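PDB 5IXP: extracellular solute-binding protein family 1 from Kribbella flavida, which probably binds a solute outside the membrane and delivers it to an ABC transporter, as family 1 extracellular solute-binding proteins do. Local coordinates for residues 162-174 / 200-214. Sequence-based numbering, arbitrary orientation. Where two conformers were deposited one is given.
Sequences AWFDSAVLTWEAM and TWDQIVAATEDGLSA
In one of its two conformers, T200 sets CG2 3.8 Å from CB of the selenomethionine M174, with OG1 hydrogen-bonded to L196 O. W201 N lies at the edge of the W171 indole, near its plane, and W201 CB packs against W171 CZ3. Q203 brings OE1 near M174 CE, its NE2 being hydrogen-bonded to T145 OG1. I204 is the knob of the helix pair, set in a hole formed by A167, T170, W171 and M174. With CG1 beside the backbone N (chi1 -60°) and the chain then extended, CD1 is driven to 3.4 Å from W171 CA; CG1 lies 3.6 Å from M174 SE, and CG2 meets A167 CB. One turn on, A207 CB touches the edge of the F164 ring at CZ, and T208 CG2 packs on A167 CB. Helix 356-371 also packs on W171 and T208, helix 144-157 on F164 and M174. G211, with positive phi, ends helix 195-209 in a Schellman motif (L212 N to A207 O, G211 N to T208 O). L212 O then accepts from both W163 N (2.8 Å) and F164 N (3.0 Å). The F164 bond is straight (165°), the W163 donor stands above the carbonyl plane, and the same oxygen lies over the centre of the F164 ring. S213 CB comes 3.4 Å from F164 CE1. A214 N donates to F164 O (2.9 Å), completing a single beta bridge between F164 and S213; A214 CB packs against A162 CB. Apolar interlocking thus joins two roughly antiparallel helices, axes 150° apart and 10.2 Å at closest approach, whereas backbone bonds fix the post-helix chain beside the buried F164 ring.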
loop_
_atom_site.group_PDB
_atom_site.type_symbol
_atom_site.label_atom_id
_atom_site.label_comp_id
_atom_site.label_asym_id
_atom_site.label_seq_id
_atom_site.Cartn_x
_atom_site.Cartn_y
_atom_site.Cartn_z
ATOM N N ALA A 162 24.408 -0.294 -0.918
ATOM C CA ALA A 162 23.511 0.098 -1.989
ATOM C C ALA A 162 22.592 1.216 -1.503
ATOM O O ALA A 162 22.529 1.540 -0.313
ATOM C CB ALA A 162 22.695 -1.099 -2.482
ATOM N N TRP A 163 21.867 1.799 -2.451
ATOM C CA TRP A 163 20.974 2.908 -2.145
ATOM C C TRP A 163 19.616 2.411 -1.655
ATOM O O TRP A 163 19.074 2.939 -0.675
ATOM C CB TRP A 163 20.824 3.778 -3.395
ATOM C CG TRP A 163 20.086 5.084 -3.236
ATOM C CD1 TRP A 163 19.035 5.527 -3.999
ATOM C CD2 TRP A 163 20.365 6.135 -2.295
ATOM N NE1 TRP A 163 18.646 6.786 -3.590
ATOM C CE2 TRP A 163 19.449 7.182 -2.550
ATOM C CE3 TRP A 163 21.314 6.303 -1.276
ATOM C CZ2 TRP A 163 19.442 8.364 -1.811
ATOM C CZ3 TRP A 163 21.301 7.485 -0.542
ATOM C CH2 TRP A 163 20.376 8.497 -0.819
ATOM N N PHE A 164 19.059 1.394 -2.314
ATOM C CA PHE A 164 17.759 0.852 -1.944
ATOM C C PHE A 164 17.821 -0.671 -1.994
ATOM O O PHE A 164 18.774 -1.256 -2.515
ATOM C CB PHE A 164 16.647 1.386 -2.861
ATOM C CG PHE A 164 16.929 1.228 -4.334
ATOM C CD1 PHE A 164 16.768 -0.007 -4.961
ATOM C CD2 PHE A 164 17.320 2.328 -5.102
ATOM C CE1 PHE A 164 17.017 -0.154 -6.324
ATOM C CE2 PHE A 164 17.565 2.193 -6.465
ATOM C CZ PHE A 164 17.412 0.952 -7.081
ATOM N N ASP A 165 16.769 -1.317 -1.468
ATOM C CA ASP A 165 16.828 -2.763 -1.277
ATOM C C ASP A 165 16.620 -3.543 -2.579
ATOM O O ASP A 165 17.329 -4.523 -2.816
ATOM C CB ASP A 165 15.824 -3.206 -0.202
ATOM C CG ASP A 165 14.387 -2.802 -0.516
ATOM O OD1 ASP A 165 14.164 -1.778 -1.192
ATOM O OD2 ASP A 165 13.470 -3.510 -0.065
ATOM N N SER A 166 15.664 -3.163 -3.433
ATOM C CA SER A 166 15.464 -3.920 -4.670
ATOM C C SER A 166 14.884 -3.034 -5.763
ATOM O O SER A 166 14.196 -2.044 -5.491
ATOM C CB SER A 166 14.550 -5.150 -4.469
ATOM O OG SER A 166 13.184 -4.798 -4.243
ATOM N N ALA A 167 15.178 -3.407 -7.011
ATOM C CA ALA A 167 14.578 -2.724 -8.152
ATOM C C ALA A 167 13.060 -2.867 -8.144
ATOM O O ALA A 167 12.341 -1.924 -8.493
ATOM C CB ALA A 167 15.160 -3.273 -9.460
ATOM N N VAL A 168 12.555 -4.039 -7.753
ATOM C CA VAL A 168 11.114 -4.287 -7.827
ATOM C C VAL A 168 10.353 -3.341 -6.903
ATOM O O VAL A 168 9.346 -2.744 -7.301
ATOM C CB VAL A 168 10.797 -5.763 -7.519
ATOM C CG1 VAL A 168 9.303 -5.951 -7.237
ATOM C CG2 VAL A 168 11.202 -6.639 -8.695
ATOM N N LEU A 169 10.810 -3.181 -5.657
ATOM C CA LEU A 169 10.068 -2.278 -4.770
ATOM C C LEU A 169 10.153 -0.830 -5.248
ATOM O O LEU A 169 9.191 -0.070 -5.086
ATOM C CB LEU A 169 10.543 -2.398 -3.320
ATOM C CG LEU A 169 10.103 -3.660 -2.562
ATOM C CD1 LEU A 169 10.320 -3.507 -1.055
ATOM C CD2 LEU A 169 8.651 -4.012 -2.855
ATOM N N THR A 170 11.277 -0.433 -5.853
ATOM C CA THR A 170 11.349 0.898 -6.447
ATOM C C THR A 170 10.361 1.029 -7.602
ATOM O O THR A 170 9.714 2.073 -7.770
ATOM C CB THR A 170 12.777 1.192 -6.918
ATOM O OG1 THR A 170 13.700 0.961 -5.843
ATOM C CG2 THR A 170 12.905 2.640 -7.398
ATOM N N TRP A 171 10.229 -0.030 -8.401
ATOM C CA TRP A 171 9.236 -0.068 -9.472
ATOM C C TRP A 171 7.826 0.094 -8.931
ATOM O O TRP A 171 7.021 0.854 -9.486
ATOM C CB TRP A 171 9.363 -1.389 -10.234
ATOM C CG TRP A 171 8.191 -1.754 -11.136
ATOM C CD1 TRP A 171 7.064 -2.459 -10.790
ATOM C CD2 TRP A 171 8.067 -1.465 -12.532
ATOM N NE1 TRP A 171 6.245 -2.613 -11.889
ATOM C CE2 TRP A 171 6.838 -2.015 -12.970
ATOM C CE3 TRP A 171 8.868 -0.782 -13.451
ATOM C CZ2 TRP A 171 6.395 -1.902 -14.292
ATOM C CZ3 TRP A 171 8.428 -0.675 -14.769
ATOM C CH2 TRP A 171 7.202 -1.231 -15.174
ATOM N N GLU A 172 7.492 -0.648 -7.872
ATOM C CA GLU A 172 6.167 -0.506 -7.277
ATOM C C GLU A 172 5.907 0.941 -6.889
ATOM O O GLU A 172 4.824 1.482 -7.153
ATOM C CB GLU A 172 6.035 -1.416 -6.056
ATOM C CG GLU A 172 6.081 -2.901 -6.388
ATOM C CD GLU A 172 4.822 -3.354 -7.128
ATOM O OE1 GLU A 172 3.791 -3.620 -6.467
ATOM O OE2 GLU A 172 4.848 -3.404 -8.371
ATOM N N ALA A 173 6.902 1.591 -6.285
ATOM C CA ALA A 173 6.726 2.969 -5.837
ATOM C C ALA A 173 6.488 3.905 -7.013
ATOM O O ALA A 173 5.578 4.741 -6.974
ATOM C CB ALA A 173 7.938 3.415 -5.022
HETATM N N MSE A 174 7.266 3.761 -8.082
HETATM C CA MSE A 174 7.137 4.657 -9.225
HETATM C C MSE A 174 5.922 4.353 -10.088
HETATM O O MSE A 174 5.208 5.268 -10.503
HETATM C CB MSE A 174 8.394 4.593 -10.095
HETATM C CG MSE A 174 9.644 5.012 -9.354
HETATM SE SE MSE A 174 11.154 4.914 -10.580
HETATM C CE MSE A 174 10.543 6.287 -11.843
ATOM N N THR A 200 10.043 4.558 -17.060
ATOM C CA THR A 200 10.197 4.122 -15.677
ATOM C C THR A 200 11.126 2.920 -15.588
ATOM O O THR A 200 12.056 2.890 -14.773
ATOM C CB THR A 200 8.824 3.779 -15.096
ATOM O OG1 THR A 200 7.987 4.939 -15.139
ATOM C CG2 THR A 200 8.942 3.283 -13.663
ATOM N N TRP A 201 10.864 1.908 -16.417
ATOM C CA TRP A 201 11.744 0.746 -16.514
ATOM C C TRP A 201 13.186 1.172 -16.775
ATOM O O TRP A 201 14.112 0.754 -16.065
ATOM C CB TRP A 201 11.228 -0.170 -17.631
ATOM C CG TRP A 201 12.107 -1.345 -18.000
ATOM C CD1 TRP A 201 13.177 -1.340 -18.860
ATOM C CD2 TRP A 201 11.948 -2.704 -17.570
ATOM N NE1 TRP A 201 13.706 -2.607 -18.968
ATOM C CE2 TRP A 201 12.969 -3.464 -18.192
ATOM C CE3 TRP A 201 11.044 -3.355 -16.719
ATOM C CZ2 TRP A 201 13.113 -4.845 -17.984
ATOM C CZ3 TRP A 201 11.190 -4.724 -16.506
ATOM C CH2 TRP A 201 12.219 -5.453 -17.135
ATOM N N ASP A 202 13.395 2.024 -17.784
ATOM C CA ASP A 202 14.757 2.413 -18.142
ATOM C C ASP A 202 15.468 3.089 -16.980
ATOM O O ASP A 202 16.658 2.842 -16.742
ATOM C CB ASP A 202 14.753 3.336 -19.360
ATOM C CG ASP A 202 14.442 2.600 -20.644
ATOM O OD1 ASP A 202 14.555 1.360 -20.665
ATOM O OD2 ASP A 202 14.094 3.261 -21.634
ATOM N N GLN A 203 14.757 3.948 -16.245
ATOM C CA GLN A 203 15.398 4.691 -15.164
ATOM C C GLN A 203 15.794 3.770 -14.011
ATOM O O GLN A 203 16.865 3.943 -13.413
ATOM C CB GLN A 203 14.472 5.810 -14.687
ATOM C CG GLN A 203 15.117 6.799 -13.745
ATOM C CD GLN A 203 14.265 8.051 -13.553
ATOM O OE1 GLN A 203 13.046 8.015 -13.719
ATOM N NE2 GLN A 203 14.910 9.166 -13.218
ATOM N N ILE A 204 14.949 2.789 -13.677
ATOM C CA ILE A 204 15.312 1.850 -12.621
ATOM C C ILE A 204 16.426 0.925 -13.085
ATOM O O ILE A 204 17.345 0.613 -12.318
ATOM C CB ILE A 204 14.082 1.053 -12.161
ATOM C CG1 ILE A 204 13.040 2.016 -11.624
ATOM C CG2 ILE A 204 14.465 0.030 -11.084
ATOM C CD1 ILE A 204 11.742 1.331 -11.282
ATOM N N VAL A 205 16.354 0.446 -14.330
ATOM C CA VAL A 205 17.435 -0.389 -14.846
ATOM C C VAL A 205 18.757 0.369 -14.802
ATOM O O VAL A 205 19.789 -0.175 -14.386
ATOM C CB VAL A 205 17.106 -0.885 -16.266
ATOM C CG1 VAL A 205 18.338 -1.495 -16.914
ATOM C CG2 VAL A 205 15.966 -1.908 -16.214
ATOM N N ALA A 206 18.746 1.645 -15.193
ATOM C CA ALA A 206 19.981 2.421 -15.134
ATOM C C ALA A 206 20.497 2.515 -13.703
ATOM O O ALA A 206 21.707 2.443 -13.466
ATOM C CB ALA A 206 19.766 3.810 -15.734
ATOM N N ALA A 207 19.588 2.653 -12.730
ATOM C CA ALA A 207 19.998 2.656 -11.330
ATOM C C ALA A 207 20.663 1.337 -10.943
ATOM O O ALA A 207 21.675 1.334 -10.228
ATOM C CB ALA A 207 18.790 2.935 -10.429
ATOM N N THR A 208 20.108 0.201 -11.393
ATOM C CA THR A 208 20.741 -1.080 -11.081
ATOM C C THR A 208 22.114 -1.174 -11.730
ATOM O O THR A 208 23.057 -1.700 -11.130
ATOM C CB THR A 208 19.870 -2.269 -11.519
ATOM O OG1 THR A 208 19.797 -2.348 -12.953
ATOM C CG2 THR A 208 18.465 -2.179 -10.927
ATOM N N GLU A 209 22.250 -0.662 -12.952
ATOM C CA GLU A 209 23.562 -0.663 -13.592
ATOM C C GLU A 209 24.547 0.231 -12.852
ATOM O O GLU A 209 25.763 0.017 -12.933
ATOM C CB GLU A 209 23.436 -0.230 -15.049
ATOM C CG GLU A 209 22.678 -1.220 -15.898
ATOM C CD GLU A 209 22.357 -0.681 -17.271
ATOM O OE1 GLU A 209 22.506 0.545 -17.482
ATOM O OE2 GLU A 209 21.957 -1.488 -18.138
ATOM N N ASP A 210 24.055 1.230 -12.134
ATOM C CA ASP A 210 24.908 2.100 -11.342
ATOM C C ASP A 210 25.152 1.559 -9.938
ATOM O O ASP A 210 25.747 2.262 -9.115
ATOM C CB ASP A 210 24.308 3.507 -11.275
ATOM C CG ASP A 210 24.249 4.182 -12.639
ATOM O OD1 ASP A 210 25.088 3.843 -13.502
ATOM O OD2 ASP A 210 23.371 5.050 -12.849
ATOM N N GLY A 211 24.722 0.330 -9.652
ATOM C CA GLY A 211 24.983 -0.281 -8.364
ATOM C C GLY A 211 24.081 0.183 -7.248
ATOM O O GLY A 211 24.404 -0.020 -6.074
ATOM N N LEU A 212 22.944 0.794 -7.571
ATOM C CA LEU A 212 22.097 1.378 -6.537
ATOM C C LEU A 212 21.219 0.357 -5.831
ATOM O O LEU A 212 20.661 0.680 -4.778
ATOM C CB LEU A 212 21.225 2.482 -7.139
ATOM C CG LEU A 212 21.794 3.911 -7.138
ATOM C CD1 LEU A 212 23.269 3.975 -7.433
ATOM C CD2 LEU A 212 21.013 4.824 -8.068
ATOM N N SER A 213 21.093 -0.858 -6.361
ATOM C CA SER A 213 20.200 -1.861 -5.798
ATOM C C SER A 213 20.975 -2.900 -5.001
ATOM O O SER A 213 22.020 -3.380 -5.439
ATOM C CB SER A 213 19.403 -2.576 -6.892
ATOM O OG SER A 213 18.634 -3.632 -6.330
ATOM N N ALA A 214 20.438 -3.264 -3.842
ATOM C CA ALA A 214 20.979 -4.389 -3.091
ATOM C C ALA A 214 20.518 -5.734 -3.636
ATOM O O ALA A 214 21.028 -6.767 -3.190
ATOM C CB ALA A 214 20.600 -4.265 -1.614
#